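Local coordinates for 199aa long hypothetical Trp repressor binding protein (Sulfolobus tokodaii, PDB 2ZKI) that is of uncharacterised function but, as a flavodoxin-like relative of the NADPH-dependent FMN reductases and Trp repressor binding proteins, probably binds FMN, at residues C3-L8 against A31-K36; L8-G13 against G87-F92. All blocks are in the same frame, centred on the assembly; numbering follows the deposited sequence.

Contact 1: residues C3-L8 against A31-K36; sequences CKPNIL and AGAEVK. With SO4 (sulfate ion), chain J.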
# COMPACT_ATOMS: atom_id res chain seq x y z
N CYS A 3 -2.55 6.78 36.82
CA CYS A 3 -2.85 6.18 35.49
C CYS A 3 -1.57 5.80 34.75
O CYS A 3 -0.67 6.63 34.58
CB CYS A 3 -3.69 7.15 34.64
SG CYS A 3 -4.38 6.42 33.13
N LYS A 4 -1.49 4.54 34.32
CA LYS A 4 -0.30 4.00 33.68
C LYS A 4 -0.71 3.05 32.54
O LYS A 4 -1.51 2.14 32.76
CB LYS A 4 0.55 3.25 34.71
CG LYS A 4 2.02 3.11 34.36
CD LYS A 4 2.73 2.24 35.38
CE LYS A 4 4.24 2.24 35.17
NZ LYS A 4 4.92 1.37 36.17
N PRO A 5 -0.17 3.27 31.33
CA PRO A 5 -0.57 2.48 30.17
C PRO A 5 0.17 1.14 30.04
O PRO A 5 1.36 1.05 30.36
CB PRO A 5 -0.22 3.39 28.98
CG PRO A 5 0.93 4.21 29.46
CD PRO A 5 0.84 4.29 30.97
N ASN A 6 -0.55 0.12 29.59
CA ASN A 6 0.03 -1.19 29.32
C ASN A 6 0.47 -1.30 27.87
O ASN A 6 -0.32 -1.10 26.95
CB ASN A 6 -0.96 -2.31 29.66
CG ASN A 6 -1.30 -2.37 31.14
OD1 ASN A 6 -2.45 -2.63 31.51
ND2 ASN A 6 -0.30 -2.15 32.00
N ILE A 7 1.75 -1.63 27.67
CA ILE A 7 2.31 -1.75 26.33
C ILE A 7 2.67 -3.19 26.03
O ILE A 7 3.49 -3.80 26.73
CB ILE A 7 3.54 -0.81 26.14
CG1 ILE A 7 3.15 0.66 26.30
CG2 ILE A 7 4.23 -1.06 24.79
CD1 ILE A 7 2.03 1.15 25.38
N LEU A 8 2.05 -3.74 24.99
CA LEU A 8 2.36 -5.08 24.52
C LEU A 8 3.29 -5.02 23.31
O LEU A 8 2.95 -4.43 22.29
CB LEU A 8 1.09 -5.86 24.17
CG LEU A 8 1.24 -7.34 23.80
CD1 LEU A 8 1.45 -8.20 25.04
CD2 LEU A 8 0.03 -7.82 23.02
N ALA A 31 9.71 5.44 29.49
CA ALA A 31 8.60 6.38 29.34
C ALA A 31 7.58 6.24 30.47
O ALA A 31 6.78 7.15 30.71
CB ALA A 31 7.93 6.21 27.98
N GLY A 32 7.61 5.10 31.16
CA GLY A 32 6.75 4.86 32.33
C GLY A 32 5.53 4.01 32.03
O GLY A 32 4.40 4.46 32.18
N ALA A 33 5.77 2.76 31.63
CA ALA A 33 4.70 1.85 31.27
C ALA A 33 5.05 0.40 31.61
O ALA A 33 6.23 0.03 31.62
CB ALA A 33 4.38 1.98 29.79
N GLU A 34 4.03 -0.40 31.89
CA GLU A 34 4.22 -1.83 32.10
C GLU A 34 4.34 -2.51 30.74
O GLU A 34 3.48 -2.34 29.87
CB GLU A 34 3.07 -2.44 32.91
CG GLU A 34 2.98 -1.95 34.36
CD GLU A 34 4.18 -2.35 35.20
OE1 GLU A 34 4.53 -3.56 35.22
OE2 GLU A 34 4.79 -1.47 35.85
N VAL A 35 5.42 -3.27 30.55
CA VAL A 35 5.72 -3.87 29.25
C VAL A 35 5.73 -5.40 29.30
O VAL A 35 6.51 -6.00 30.03
CB VAL A 35 7.07 -3.36 28.68
CG1 VAL A 35 7.39 -4.03 27.35
CG2 VAL A 35 7.04 -1.85 28.52
N LYS A 36 4.85 -6.00 28.50
CA LYS A 36 4.87 -7.44 28.26
C LYS A 36 5.39 -7.72 26.85
O LYS A 36 4.80 -7.28 25.86
CB LYS A 36 3.48 -8.06 28.44
CG LYS A 36 3.05 -8.26 29.88
CD LYS A 36 1.64 -8.84 29.96
CE LYS A 36 1.10 -8.86 31.38
NZ LYS A 36 1.78 -9.84 32.27
S SO4 J . 6.39 -10.76 31.79
O1 SO4 J . 7.13 -10.28 32.95
O2 SO4 J . 6.94 -10.15 30.58
O3 SO4 J . 6.52 -12.21 31.70
O4 SO4 J . 4.98 -10.39 31.91
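Ile7 sits between Glu34 and Lys36 of the neighbouring parallel strand and is bonded to both through its main chain. Its N donates to Glu34 O at 2.9 Å, almost straight (173°), and its O accepts from Lys36 N at 3.1 Å. Nearer the strand start the pairing slackens, and Glu34 N reaches Pro5 O only weakly, at 3.4 Å. The close packing lies on the face of Ile7, Ala33 and Val35: Ala33 CB rests 3.9 Å from Ile7 CG1, Thr188 of helix 174-195 packs on Ile7 and Ala33, and helix 16-31 on Val35. The loose, solvent side is at Lys4 and Glu34. Beyond CG the Lys4 chain is fully extended; it runs past Gly32 O and sets NZ 2.9 Å from Glu34 OE2, a surface salt bridge made on the anti lone pair of that oxygen. The bent Glu34 chain (chi2 -65°) brings its carboxylate back to the lysine. Farther along this face Asn6, Leu8 and Lys36 lie against helix 65-70, Lys36 in a cation-pi contact with Trp70, while its NZ bonds a sulfate, probably from the crystallisation liquor. Strands 6-11 and 34-39, linked through helix 16-31, form the first beta-alpha-beta crossover of a flavodoxin-like fold.

Contact 2: residues L8-G13 against G87-F92; sequences LVLFYG and GGLKTF
Leu10 reaches from strand 6-11 to helix 87-94 and meets two of its side chains, Leu89 and Phe92. Its CB leads off toward the helix, and with CG anti to the backbone N (chi1 -179°) the branch point comes within 4.1 Å of Leu89 CD1. From there CD2 goes on to the Phe92 ring, 3.6 Å from CE2 and 4.1 Å from CD2, approaching it obliquely. Leucine against leucine and methyl against ring make this part wholly apolar. Beneath the same helix, strand 73-79 supplies Ile76 and Ser78 to Leu89, so the helix packs across two adjacent parallel strands, the layering of a flavodoxin-like alpha/beta sandwich. Tyr12, just past the strand end, continues the contact at Gly88 and Leu89, one turn before Phe92. Its CB lies 4.1 Å from Leu89 CB, and ring atom CD1 is 3.9 Å from Gly88 CA. With no side chain on Gly88, the ring lies obliquely against the helix backbone, with CE1 also near Gly88 CA. The phenol OH is hydrogen-bonded to Glu42 OE2. On the helix itself, Gly87 O accepts both Thr91 N and Thr91 OG1 (2.7 Å), which arrive from opposite faces of the carbonyl plane. Thr91 OG1 also bonds Thr43 of the second subunit, while Gly87 N bonds Asp94 of that subunit.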
# COMPACT_ATOMS: atom_id res chain seq x y z
N LEU A 8 2.05 -3.74 24.99
CA LEU A 8 2.36 -5.08 24.52
C LEU A 8 3.29 -5.02 23.31
O LEU A 8 2.95 -4.43 22.29
CB LEU A 8 1.09 -5.86 24.17
CG LEU A 8 1.24 -7.34 23.80
CD1 LEU A 8 1.45 -8.20 25.04
CD2 LEU A 8 0.03 -7.82 23.02
N VAL A 9 4.46 -5.63 23.45
CA VAL A 9 5.39 -5.76 22.33
C VAL A 9 5.22 -7.16 21.75
O VAL A 9 5.64 -8.16 22.34
CB VAL A 9 6.86 -5.48 22.74
CG1 VAL A 9 7.78 -5.61 21.54
CG2 VAL A 9 6.99 -4.09 23.36
N LEU A 10 4.56 -7.22 20.59
CA LEU A 10 4.25 -8.47 19.92
C LEU A 10 5.12 -8.62 18.68
O LEU A 10 5.30 -7.67 17.92
CB LEU A 10 2.77 -8.48 19.54
CG LEU A 10 2.17 -9.70 18.82
CD1 LEU A 10 2.28 -10.93 19.69
CD2 LEU A 10 0.72 -9.42 18.47
N PHE A 11 5.67 -9.82 18.48
CA PHE A 11 6.57 -10.06 17.35
C PHE A 11 6.65 -11.52 16.91
O PHE A 11 6.45 -12.44 17.70
CB PHE A 11 7.98 -9.51 17.65
CG PHE A 11 8.77 -10.33 18.63
CD1 PHE A 11 8.63 -10.13 20.00
CD2 PHE A 11 9.67 -11.30 18.19
CE1 PHE A 11 9.36 -10.88 20.91
CE2 PHE A 11 10.41 -12.05 19.10
CZ PHE A 11 10.25 -11.85 20.46
N TYR A 12 6.93 -11.71 15.62
CA TYR A 12 7.38 -13.00 15.11
C TYR A 12 8.89 -12.92 14.94
O TYR A 12 9.43 -11.85 14.66
CB TYR A 12 6.71 -13.31 13.76
CG TYR A 12 7.24 -14.56 13.09
CD1 TYR A 12 6.66 -15.81 13.33
CD2 TYR A 12 8.33 -14.50 12.22
CE1 TYR A 12 7.15 -16.96 12.72
CE2 TYR A 12 8.83 -15.65 11.61
CZ TYR A 12 8.24 -16.87 11.86
OH TYR A 12 8.73 -18.01 11.25
N GLY A 13 9.58 -14.04 15.12
CA GLY A 13 11.00 -14.11 14.78
C GLY A 13 11.94 -14.67 15.82
O GLY A 13 11.56 -14.93 16.97
N GLY A 87 4.11 -15.49 8.12
CA GLY A 87 2.92 -16.32 8.22
C GLY A 87 2.48 -16.61 9.64
O GLY A 87 1.29 -16.75 9.91
N GLY A 88 3.45 -16.69 10.55
CA GLY A 88 3.19 -16.92 11.97
C GLY A 88 2.42 -15.79 12.65
O GLY A 88 1.49 -16.05 13.42
N LEU A 89 2.80 -14.55 12.35
CA LEU A 89 2.11 -13.39 12.89
C LEU A 89 0.75 -13.20 12.23
O LEU A 89 -0.22 -12.83 12.88
CB LEU A 89 2.97 -12.12 12.75
CG LEU A 89 2.40 -10.81 13.32
CD1 LEU A 89 2.28 -10.86 14.84
CD2 LEU A 89 3.23 -9.61 12.89
N LYS A 90 0.70 -13.45 10.92
CA LYS A 90 -0.54 -13.32 10.16
C LYS A 90 -1.60 -14.31 10.64
O LYS A 90 -2.78 -13.97 10.71
CB LYS A 90 -0.28 -13.49 8.66
CG LYS A 90 -1.44 -13.10 7.74
CD LYS A 90 -1.60 -11.58 7.61
CE LYS A 90 -2.67 -11.02 8.55
NZ LYS A 90 -4.05 -11.20 8.01
N THR A 91 -1.18 -15.52 10.99
CA THR A 91 -2.11 -16.53 11.50
C THR A 91 -2.67 -16.15 12.88
O THR A 91 -3.87 -16.27 13.11
CB THR A 91 -1.46 -17.94 11.55
OG1 THR A 91 -0.92 -18.26 10.27
CG2 THR A 91 -2.50 -18.98 11.93
N PHE A 92 -1.80 -15.68 13.78
CA PHE A 92 -2.26 -15.22 15.09
C PHE A 92 -3.23 -14.05 14.99
O PHE A 92 -4.21 -13.97 15.73
CB PHE A 92 -1.10 -14.83 16.01
CG PHE A 92 -1.53 -14.06 17.23
CD1 PHE A 92 -2.08 -14.73 18.32
CD2 PHE A 92 -1.44 -12.68 17.26
CE1 PHE A 92 -2.51 -14.02 19.45
CE2 PHE A 92 -1.86 -11.96 18.38
CZ PHE A 92 -2.40 -12.63 19.48

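How the contacts relate
Both contacts use strand 6-11, but contact 1 takes its first half and contact 2 its second, with centres about 20 Å apart; both ranges include Leu8, which takes part only in contact 1. Contact 1 is edge-to-edge pairing of two parallel strands within the sheet, at its edge and partly open to solvent; main-chain bonds do most of the joining and charged side chains fringe it. Contact 2 is buried nearer the centre of the subunit, where the sheet meets a helix, and is carried by apolar side chains and a glycine backbone. The two meet directly where Val9 N lies 2.9 Å from Lys36 O, a probable hydrogen bond that continues the strand pairing. Only contact 2 borders another subunit.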